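Local coordinates for quinone reductase (Klebsiella pneumoniae subsp. pneumoniae, PDB 4GI5), which binds FAD and probably transfers electrons from NAD(P)H to quinones, as a flavodoxin-like quinone reductase, at residues Lys24-Tyr29 against Asp114-Gln119; Asn43-His48 against Ala232-Arg237; Tyr159-Phe164 against Phe249-His254; Val210-Val215 against Trp242-Ile247. One frame throughout, in Å; residues are numbered along the deposited sequence.

Contact 1: Lys24-Tyr29 against Asp114-Gln119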
# COMPACT_ATOMS: atom_id res chain seq x y z
N LYS B 24 21.58 13.78 10.85
CA LYS B 24 20.98 14.38 9.68
C LYS B 24 19.67 13.59 9.51
O LYS B 24 19.74 12.37 9.25
CB LYS B 24 21.86 14.25 8.47
CG LYS B 24 23.22 14.99 8.68
CD LYS B 24 24.04 14.93 7.42
CE LYS B 24 24.78 13.58 7.20
NZ LYS B 24 25.37 13.26 5.76
N VAL B 25 18.55 14.28 9.67
CA VAL B 25 17.23 13.58 9.69
C VAL B 25 16.44 14.08 8.50
O VAL B 25 16.37 15.27 8.25
CB VAL B 25 16.41 13.86 10.93
CG1 VAL B 25 15.09 13.07 10.83
CG2 VAL B 25 17.14 13.38 12.15
N LEU B 26 15.89 13.14 7.69
CA LEU B 26 15.04 13.50 6.54
C LEU B 26 13.60 13.07 6.92
O LEU B 26 13.38 11.92 7.31
CB LEU B 26 15.46 12.76 5.31
CG LEU B 26 14.56 12.84 4.09
CD1 LEU B 26 14.24 14.25 3.59
CD2 LEU B 26 15.08 11.95 2.97
N LEU B 27 12.68 13.96 6.83
CA LEU B 27 11.24 13.70 7.12
C LEU B 27 10.47 13.75 5.82
O LEU B 27 10.45 14.77 5.10
CB LEU B 27 10.63 14.71 8.10
CG LEU B 27 9.10 14.59 8.36
CD1 LEU B 27 8.80 13.36 9.13
CD2 LEU B 27 8.61 15.77 9.17
N ILE B 28 9.92 12.60 5.42
CA ILE B 28 9.00 12.51 4.26
C ILE B 28 7.62 12.61 4.83
O ILE B 28 7.21 11.74 5.65
CB ILE B 28 9.21 11.19 3.45
CG1 ILE B 28 10.66 10.87 3.08
CG2 ILE B 28 8.36 11.30 2.21
CD1 ILE B 28 11.30 11.96 2.27
N TYR B 29 6.82 13.58 4.41
CA TYR B 29 5.56 13.96 5.08
C TYR B 29 4.45 14.07 4.04
O TYR B 29 4.59 14.73 3.03
CB TYR B 29 5.73 15.31 5.80
CG TYR B 29 4.47 16.01 6.22
CD1 TYR B 29 3.76 15.63 7.38
CD2 TYR B 29 3.95 17.05 5.48
CE1 TYR B 29 2.60 16.30 7.74
CE2 TYR B 29 2.79 17.71 5.86
CZ TYR B 29 2.15 17.32 7.03
OH TYR B 29 0.98 18.00 7.34
N ASP B 114 21.09 10.37 7.74
CA ASP B 114 21.40 9.22 8.58
C ASP B 114 20.11 8.50 9.01
O ASP B 114 20.15 7.34 9.35
CB ASP B 114 22.00 9.72 9.99
CG ASP B 114 23.28 10.44 9.85
OD1 ASP B 114 24.14 9.85 9.14
OD2 ASP B 114 23.42 11.60 10.35
N THR B 115 19.01 9.27 9.14
CA THR B 115 17.76 8.76 9.66
C THR B 115 16.64 9.34 8.82
O THR B 115 16.64 10.54 8.47
CB THR B 115 17.55 9.25 11.12
OG1 THR B 115 18.58 8.67 11.97
CG2 THR B 115 16.26 8.75 11.68
N VAL B 116 15.72 8.50 8.42
CA VAL B 116 14.65 8.89 7.54
C VAL B 116 13.32 8.53 8.19
O VAL B 116 13.11 7.36 8.59
CB VAL B 116 14.73 8.18 6.19
CG1 VAL B 116 13.65 8.65 5.21
CG2 VAL B 116 16.07 8.47 5.53
N ILE B 117 12.44 9.50 8.34
CA ILE B 117 11.19 9.31 9.00
C ILE B 117 10.06 9.54 7.99
O ILE B 117 10.13 10.49 7.21
CB ILE B 117 10.97 10.27 10.19
CG1 ILE B 117 12.05 10.03 11.22
CG2 ILE B 117 9.57 10.10 10.79
CD1 ILE B 117 12.10 11.05 12.35
N PHE B 118 9.12 8.60 7.89
CA PHE B 118 7.96 8.72 7.01
C PHE B 118 6.75 8.98 7.89
O PHE B 118 6.37 8.13 8.72
CB PHE B 118 7.72 7.42 6.20
CG PHE B 118 8.86 7.07 5.29
CD1 PHE B 118 10.03 6.51 5.76
CD2 PHE B 118 8.74 7.35 3.95
CE1 PHE B 118 11.07 6.19 4.85
CE2 PHE B 118 9.75 6.99 3.08
CZ PHE B 118 10.87 6.48 3.52
N GLN B 119 6.07 10.12 7.66
CA GLN B 119 4.96 10.49 8.46
C GLN B 119 3.71 10.67 7.59
O GLN B 119 3.74 11.38 6.60
CB GLN B 119 5.18 11.83 9.18
CG GLN B 119 4.09 12.20 10.07
CD GLN B 119 4.14 13.60 10.57
OE1 GLN B 119 5.20 14.19 10.66
NE2 GLN B 119 2.96 14.11 10.92
O HOH W 1 24.59 10.55 6.51
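Lys24 O accepts two N-H groups at once, from Asp114 N at 2.8 Å and from Thr115 N at 3.2 Å. In return Lys24 N bonds Asp114 OD2 (2.9 Å), meeting that oxygen on its anti side, 25° out of the carboxylate plane. Beyond this start the strands run as a regular parallel ladder, with Leu26 N to Thr115 O, Ile117 N to Leu26 O, Ile28 N to Ile117 O and Gln119 N to Ile28 O all 2.8 Å long. Leu27 CD1 packs on Ile117 CG2 at 3.7 Å and also on Gln119 CB, while Ile117 CD1 reaches back to Val25 CG1. With CG anti to the backbone N (chi1 -176°) and the chain extended, Gln119 lies alongside Tyr29. Its CD meets the ring edge 3.8 Å from Tyr29 CD1, with amide and ring planes 70° apart. Ile28 and Phe118 run side by side on the other face, CB to CD2 3.9 Å. Helix 37-51 covers the Leu27 and Gln119 face and helix 101-112 the Leu26 and Ile28 face, placing the pair inside the flavodoxin-like sheet. Gln119 NE2 bonds the carbonyl of Asn38, an FAD-binding residue, while its buried OE1 has no partner in the model. The amide is thus held by its nitrogen end, linking the core ladder to the shell around the cofactor.

Contact 2: Asn43-His48 against Ala232-Arg237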
# COMPACT_ATOMS: atom_id res chain seq x y z
N ASN B 43 5.28 19.65 12.78
CA ASN B 43 5.97 20.87 13.26
C ASN B 43 6.63 20.65 14.60
O ASN B 43 7.77 21.11 14.77
CB ASN B 43 5.03 22.06 13.24
CG ASN B 43 4.66 22.47 11.83
OD1 ASN B 43 5.36 22.28 10.79
ND2 ASN B 43 3.54 23.04 11.79
N PHE B 44 5.99 19.91 15.49
CA PHE B 44 6.55 19.50 16.74
C PHE B 44 7.81 18.73 16.53
O PHE B 44 8.84 18.96 17.20
CB PHE B 44 5.52 18.72 17.57
CG PHE B 44 6.02 18.27 18.90
CD1 PHE B 44 5.90 19.15 20.01
CD2 PHE B 44 6.73 17.11 19.03
CE1 PHE B 44 6.42 18.78 21.23
CE2 PHE B 44 7.29 16.71 20.25
CZ PHE B 44 7.11 17.54 21.37
N ALA B 45 7.78 17.71 15.63
CA ALA B 45 8.95 16.88 15.46
C ALA B 45 10.14 17.66 14.91
O ALA B 45 11.29 17.48 15.39
CB ALA B 45 8.68 15.72 14.47
N ILE B 46 9.87 18.50 13.94
CA ILE B 46 10.95 19.27 13.29
C ILE B 46 11.58 20.18 14.39
O ILE B 46 12.84 20.17 14.56
CB ILE B 46 10.42 20.15 12.21
CG1 ILE B 46 10.04 19.32 10.96
CG2 ILE B 46 11.48 21.11 11.66
CD1 ILE B 46 9.22 20.06 9.98
N ARG B 47 10.73 20.88 15.12
CA ARG B 47 11.30 21.75 16.21
C ARG B 47 12.01 20.99 17.27
O ARG B 47 13.09 21.45 17.78
CB ARG B 47 10.25 22.68 16.77
CG ARG B 47 9.73 23.60 15.73
CD ARG B 47 8.77 24.63 16.35
NE ARG B 47 7.95 25.23 15.28
CZ ARG B 47 6.62 25.07 15.14
NH1 ARG B 47 5.91 24.30 16.00
NH2 ARG B 47 6.00 25.66 14.11
N HIS B 48 11.49 19.86 17.69
CA HIS B 48 12.12 19.06 18.70
C HIS B 48 13.50 18.63 18.26
O HIS B 48 14.49 18.61 19.06
CB HIS B 48 11.23 17.85 19.07
CG HIS B 48 11.63 17.20 20.32
ND1 HIS B 48 12.52 16.17 20.37
CD2 HIS B 48 11.31 17.49 21.61
CE1 HIS B 48 12.69 15.80 21.62
NE2 HIS B 48 11.97 16.58 22.39
N ALA B 232 4.07 13.71 23.83
CA ALA B 232 5.06 13.13 24.78
C ALA B 232 5.68 11.85 24.22
O ALA B 232 6.88 11.61 24.31
CB ALA B 232 4.36 12.85 26.08
N ALA B 233 4.82 11.04 23.60
CA ALA B 233 5.27 9.77 22.95
C ALA B 233 6.22 10.04 21.78
O ALA B 233 7.25 9.41 21.67
CB ALA B 233 4.03 8.93 22.53
N LEU B 234 5.87 11.04 20.96
CA LEU B 234 6.67 11.45 19.87
C LEU B 234 8.07 11.95 20.34
O LEU B 234 9.09 11.58 19.84
CB LEU B 234 5.90 12.46 19.04
CG LEU B 234 6.63 13.12 17.89
CD1 LEU B 234 7.16 12.14 16.90
CD2 LEU B 234 5.67 14.05 17.12
N ALA B 235 8.07 12.79 21.35
CA ALA B 235 9.33 13.34 21.78
C ALA B 235 10.22 12.21 22.29
O ALA B 235 11.44 12.24 22.04
CB ALA B 235 9.03 14.45 22.89
N GLU B 236 9.64 11.26 22.97
CA GLU B 236 10.39 10.11 23.54
C GLU B 236 11.00 9.29 22.43
O GLU B 236 12.14 8.92 22.49
CB GLU B 236 9.52 9.26 24.50
CG GLU B 236 9.88 7.79 24.79
CD GLU B 236 11.24 7.50 25.28
OE1 GLU B 236 11.82 8.40 25.94
OE2 GLU B 236 11.73 6.35 25.05
N ARG B 237 10.24 9.06 21.32
CA ARG B 237 10.86 8.40 20.19
C ARG B 237 11.97 9.16 19.51
O ARG B 237 13.01 8.62 19.11
CB ARG B 237 9.75 7.97 19.11
CG ARG B 237 8.72 6.99 19.63
CD ARG B 237 9.22 5.63 20.18
NE ARG B 237 10.17 5.12 19.26
CZ ARG B 237 9.86 4.28 18.24
NH1 ARG B 237 8.64 3.92 18.08
NH2 ARG B 237 10.76 3.93 17.40
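His48 N bonds Phe44 O at 2.8 Å, one turn back along helix 37-51, so both aromatic side chains face helix 224-239. Both rings reach the methyl of Ala235. Its CB stands over one face of the His48 imidazole, 4.0 Å from the ring centroid and 28° off the normal, a CH-pi contact. The same methyl meets the Phe44 ring at its edge, in plane, 3.9 Å from CE2. A chi1 of -179° swings the phenyl of Phe44 away from its own backbone N; it and the side chain of Leu234 overlap alongside, pointing opposite ways, with CD2 of the ring lying 3.8 Å from CD2 of the leucine. That leucine branch also comes within 4.3 Å of Ala45 CB. On the sheet side Leu234 packs on Ile172 and Leu214, seating helix 224-239 on the parallel sheet of the flavodoxin-like fold beside helix 37-51. Their local axes are 10.3 Å apart and cross at -37°. No hydrogen bond spans the gap. The contact therefore depends on shape and dispersion, with one small methyl letting two rings approach it, one by its face and the other by its edge.

Contact 3: Tyr159-Phe164 against Phe249-His254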
# COMPACT_ATOMS: atom_id res chain seq x y z
N TYR B 159 17.36 -6.61 1.50
CA TYR B 159 16.91 -7.14 2.73
C TYR B 159 18.02 -7.15 3.79
O TYR B 159 18.62 -8.20 4.08
CB TYR B 159 16.21 -8.47 2.58
CG TYR B 159 14.85 -8.43 1.87
CD1 TYR B 159 13.88 -7.55 2.29
CD2 TYR B 159 14.58 -9.22 0.79
CE1 TYR B 159 12.62 -7.52 1.71
CE2 TYR B 159 13.30 -9.23 0.16
CZ TYR B 159 12.29 -8.36 0.68
OH TYR B 159 11.07 -8.35 0.06
N GLY B 160 18.29 -5.95 4.29
CA GLY B 160 19.42 -5.71 5.20
C GLY B 160 20.73 -5.35 4.51
O GLY B 160 21.76 -5.25 5.19
N GLU B 161 20.72 -5.23 3.19
CA GLU B 161 21.80 -4.74 2.37
C GLU B 161 21.17 -3.77 1.39
O GLU B 161 19.91 -3.76 1.23
CB GLU B 161 22.39 -5.86 1.52
CG GLU B 161 23.12 -6.87 2.26
CD GLU B 161 23.65 -7.96 1.32
OE1 GLU B 161 23.33 -9.08 1.55
OE2 GLU B 161 24.30 -7.63 0.30
N GLY B 162 22.01 -3.01 0.74
CA GLY B 162 21.60 -2.03 -0.25
C GLY B 162 22.16 -0.68 0.02
O GLY B 162 22.98 -0.48 0.97
N THR B 163 21.62 0.30 -0.74
CA THR B 163 22.08 1.66 -0.70
C THR B 163 21.93 2.29 0.63
O THR B 163 22.74 3.16 0.98
CB THR B 163 21.38 2.47 -1.84
OG1 THR B 163 21.75 1.85 -3.07
CG2 THR B 163 21.80 3.91 -1.89
N PHE B 164 20.94 1.87 1.44
CA PHE B 164 20.63 2.52 2.68
C PHE B 164 21.24 1.88 3.93
O PHE B 164 20.92 2.24 5.04
CB PHE B 164 19.11 2.82 2.86
CG PHE B 164 18.47 3.50 1.63
CD1 PHE B 164 19.13 4.50 0.93
CD2 PHE B 164 17.19 3.14 1.25
CE1 PHE B 164 18.61 5.05 -0.22
CE2 PHE B 164 16.60 3.76 0.18
CZ PHE B 164 17.31 4.68 -0.61
N PHE B 249 14.59 -7.97 11.66
CA PHE B 249 14.31 -8.65 10.44
C PHE B 249 15.57 -9.47 10.01
O PHE B 249 16.72 -9.00 10.16
CB PHE B 249 13.97 -7.67 9.32
CG PHE B 249 12.63 -6.98 9.49
CD1 PHE B 249 11.46 -7.72 9.58
CD2 PHE B 249 12.55 -5.64 9.31
CE1 PHE B 249 10.21 -7.09 9.63
CE2 PHE B 249 11.28 -5.01 9.35
CZ PHE B 249 10.17 -5.72 9.47
N ARG B 250 15.33 -10.59 9.36
CA ARG B 250 16.39 -11.51 8.96
C ARG B 250 17.03 -11.05 7.65
O ARG B 250 16.30 -10.75 6.65
CB ARG B 250 15.89 -12.92 8.83
CG ARG B 250 15.41 -13.58 10.09
CD ARG B 250 15.00 -14.97 9.78
NE ARG B 250 14.34 -15.63 10.88
CZ ARG B 250 14.99 -16.22 11.88
NH1 ARG B 250 16.33 -16.20 11.89
NH2 ARG B 250 14.29 -16.84 12.77
N ARG B 251 18.34 -11.02 7.53
CA ARG B 251 18.97 -10.72 6.27
C ARG B 251 18.79 -11.81 5.23
O ARG B 251 18.78 -12.99 5.56
CB ARG B 251 20.45 -10.37 6.44
CG ARG B 251 20.68 -9.21 7.37
CD ARG B 251 21.67 -8.21 6.83
NE ARG B 251 23.05 -8.71 6.89
CZ ARG B 251 24.11 -8.09 6.35
NH1 ARG B 251 25.34 -8.67 6.48
NH2 ARG B 251 24.03 -6.93 5.70
N GLN B 252 18.67 -11.43 3.96
CA GLN B 252 18.41 -12.42 2.94
C GLN B 252 19.62 -13.34 2.62
O GLN B 252 19.44 -14.52 2.47
CB GLN B 252 18.07 -11.75 1.62
CG GLN B 252 17.74 -12.70 0.48
CD GLN B 252 17.41 -11.94 -0.79
OE1 GLN B 252 16.22 -11.59 -1.09
NE2 GLN B 252 18.42 -11.67 -1.58
N ASN B 253 20.78 -12.72 2.56
CA ASN B 253 21.93 -13.35 1.82
C ASN B 253 22.98 -13.98 2.76
O ASN B 253 24.00 -14.37 2.28
CB ASN B 253 22.64 -12.38 0.92
CG ASN B 253 21.74 -11.88 -0.20
OD1 ASN B 253 21.07 -12.65 -0.87
ND2 ASN B 253 21.84 -10.61 -0.47
N HIS B 254 22.68 -14.18 4.01
CA HIS B 254 23.78 -14.59 4.92
C HIS B 254 23.48 -15.83 5.69
O HIS B 254 24.00 -16.03 6.79
CB HIS B 254 24.10 -13.36 5.77
CG HIS B 254 24.68 -12.24 4.97
ND1 HIS B 254 25.99 -12.24 4.57
CD2 HIS B 254 24.10 -11.20 4.32
CE1 HIS B 254 26.22 -11.22 3.75
NE2 HIS B 254 25.08 -10.57 3.57
O HOH W 2 21.00 -9.69 2.81
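Glu161 and Asn253 cross at about a right angle, with carboxylate and amide planes 73° apart. Asn253 ND2 gives a straight bond to Glu161 OE1, 2.9 Å long, arriving from above the carboxylate plane while the oxygen stays close to the amide plane of the donor. His254 comes from the opposite direction to the glutamate and turns its ring edge to it, with NE2 making a weak bond of 3.1 Å to the same OE1. Water 2 is 2.7 Å from Glu161 OE1 and accepts from Asn253 N. Over a face of the imidazole lies the guanidinium of Arg251, NH1 3.4 Å above the ring plane and offset toward the rim. Bends at chi2 and chi3 fold this arginine back over Gly160, where NH2 bonds Gly160 O at 2.9 Å. The acceptor lies in the guanidinium plane, although the donor stands well above the carbonyl plane. Both segments are irregular: 159-164 belongs to the loop leading into strand 168-174 of the flavodoxin-like sheet, while residues 249-254 lie in the loop between helix 224-239 and strand 257-258. Here they meet beside the second subunit, whose Asn188 bonds Tyr159 OH. Within the chain, Tyr159 turns its ring edge to Gln252, CD2 lying 3.4 Å from OE1 with ring and amide planes 70° apart; that oxygen accepts from Arg158 NE. Gln252 N bonds Tyr159 O at 3.2 Å, and Gln252 NE2 bonds Asn253 OD1 of its own segment at 2.9 Å.

Contact 4: Val210-Val215 against Trp242-Ile247; sequences VLPPLV and WQTEPI
From CB through CG1 to CD1, Ile247 lies against the backbone of Val210 to Pro212. Its CB is 3.6 Å from Val210 O. CG1, anti to the carbonyl carbon (chi1 -61°), stays close to the same oxygen at 3.5 Å and also rests against Pro212 N. At the tip, CD1 lies 3.8 Å from Leu211 O and 3.9 Å from Val210 CG1, with the ring of Pro213 somewhat farther off. The backbone of the isoleucine fixes this placement: Ile247 N donates to Val210 O over 2.7 Å, approaching almost in line with the carbonyl. Water 3 bridges the remaining pair, accepting from Val210 N (2.9 Å) and donating to Ile247 O, so both backbone polar groups of Val210 are engaged. Against the earlier residues of 242-247, Pro212 CD meets Glu245 O at 3.5 Å and also touches the methyl CG2 of Thr244, whose hydroxyl bonds Thr240 O. Leu211 turns its CB away, but its CD2 comes back to the carbonyl of Thr244 and the ring of Pro246. On the inner side Leu211 has backbone bonding to Ala169, and helix 196-204 packs on Val210. Strand 209-216 is the outermost on this side of the chain's five-stranded parallel sheet, and the chain after helix 224-239 crosses its edge, the directions of 210-213 and 244-247 being 102° apart. The strand order 2-1-3-4-5 is that of the flavodoxin-like fold.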
# COMPACT_ATOMS: atom_id res chain seq x y z
N VAL B 210 15.21 -0.74 10.54
CA VAL B 210 13.90 -0.20 10.73
C VAL B 210 13.57 -0.17 12.22
O VAL B 210 13.61 -1.20 12.91
CB VAL B 210 12.86 -1.05 9.99
CG1 VAL B 210 11.50 -0.37 10.06
CG2 VAL B 210 13.37 -1.33 8.56
N LEU B 211 13.27 1.00 12.74
CA LEU B 211 12.83 1.09 14.10
C LEU B 211 11.38 0.73 14.24
O LEU B 211 10.59 0.90 13.29
CB LEU B 211 13.08 2.50 14.61
CG LEU B 211 14.46 3.05 14.39
CD1 LEU B 211 14.54 4.38 15.05
CD2 LEU B 211 15.45 2.15 15.03
N PRO B 212 10.92 0.29 15.43
CA PRO B 212 9.48 0.09 15.66
C PRO B 212 8.69 1.32 15.34
O PRO B 212 9.20 2.44 15.59
CB PRO B 212 9.40 -0.22 17.18
CG PRO B 212 10.73 -0.82 17.46
CD PRO B 212 11.71 -0.02 16.67
N PRO B 213 7.56 1.17 14.68
CA PRO B 213 6.79 2.35 14.28
C PRO B 213 6.17 3.06 15.47
O PRO B 213 5.91 2.40 16.48
CB PRO B 213 5.73 1.74 13.39
CG PRO B 213 5.52 0.34 13.91
CD PRO B 213 6.88 -0.07 14.32
N LEU B 214 5.88 4.33 15.30
CA LEU B 214 5.10 5.09 16.25
C LEU B 214 3.69 5.24 15.65
O LEU B 214 3.56 5.86 14.59
CB LEU B 214 5.72 6.45 16.40
CG LEU B 214 4.94 7.38 17.32
CD1 LEU B 214 4.72 6.80 18.70
CD2 LEU B 214 5.69 8.69 17.41
N VAL B 215 2.77 4.55 16.22
CA VAL B 215 1.40 4.55 15.74
C VAL B 215 0.42 5.07 16.80
O VAL B 215 0.39 4.60 17.96
CB VAL B 215 0.92 3.14 15.33
CG1 VAL B 215 -0.47 3.15 14.72
CG2 VAL B 215 1.95 2.54 14.39
N TRP B 242 18.60 6.84 17.99
CA TRP B 242 19.88 6.13 17.82
C TRP B 242 20.16 5.17 18.97
O TRP B 242 21.17 4.58 18.95
CB TRP B 242 21.03 7.10 17.61
CG TRP B 242 20.78 7.79 16.37
CD1 TRP B 242 21.05 7.33 15.10
CD2 TRP B 242 20.09 9.06 16.22
NE1 TRP B 242 20.59 8.26 14.18
CE2 TRP B 242 20.02 9.33 14.83
CE3 TRP B 242 19.55 10.00 17.11
CZ2 TRP B 242 19.46 10.53 14.32
CZ3 TRP B 242 18.97 11.19 16.54
CH2 TRP B 242 18.88 11.35 15.14
N GLN B 243 19.24 4.98 19.91
CA GLN B 243 19.37 4.02 20.97
C GLN B 243 18.36 2.88 20.82
O GLN B 243 18.65 1.81 21.23
CB GLN B 243 19.14 4.68 22.33
CG GLN B 243 20.01 5.88 22.52
CD GLN B 243 19.49 6.75 23.67
OE1 GLN B 243 19.15 6.25 24.75
NE2 GLN B 243 19.38 8.03 23.43
N THR B 244 17.22 3.08 20.15
CA THR B 244 16.16 2.06 20.15
C THR B 244 16.62 0.87 19.31
O THR B 244 17.29 1.09 18.27
CB THR B 244 14.91 2.75 19.48
OG1 THR B 244 14.43 3.81 20.32
CG2 THR B 244 13.78 1.80 19.24
N GLU B 245 16.30 -0.31 19.75
CA GLU B 245 16.73 -1.52 19.02
C GLU B 245 15.84 -1.59 17.71
O GLU B 245 14.65 -1.55 17.84
CB GLU B 245 16.37 -2.74 19.84
CG GLU B 245 16.92 -4.02 19.31
CD GLU B 245 18.45 -4.02 19.46
OE1 GLU B 245 18.94 -3.35 20.43
OE2 GLU B 245 19.12 -4.65 18.62
N PRO B 246 16.48 -1.79 16.57
CA PRO B 246 15.67 -2.07 15.35
C PRO B 246 14.89 -3.30 15.37
O PRO B 246 15.18 -4.24 16.08
CB PRO B 246 16.69 -2.12 14.23
CG PRO B 246 17.93 -1.46 14.79
CD PRO B 246 17.90 -1.77 16.28
N ILE B 247 13.84 -3.35 14.54
CA ILE B 247 13.10 -4.59 14.34
C ILE B 247 14.12 -5.62 13.79
O ILE B 247 14.84 -5.35 12.80
CB ILE B 247 11.98 -4.37 13.28
CG1 ILE B 247 11.01 -3.30 13.78
CG2 ILE B 247 11.24 -5.64 12.93
CD1 ILE B 247 9.96 -2.84 12.72
O HOH W 3 15.54 -3.58 10.83

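How the contacts relate
Contact 1 is the buried core, two sheet strands joined by regular backbone bonds, whereas contact 2 is a partly buried helix pairing with no hydrogen bond across it, on one face of that sheet. They meet where Leu27 touches Ile46. Contact 4 sits at the edge of the same sheet and mixes apolar packing with one direct and one water-bridged backbone link; Trp242 packs on Val25 and Thr115 of contact 1. Helix 224-239 of contact 2 follows strand 209-216 of contact 4 in the chain, and Arg237 NH2 probably hydrogen-bonds Pro212 O. Segment 249-254 of contact 3 comes just after 242-247; that contact lies outside the sheet, relies chiefly on polar side chains, and reaches the second subunit.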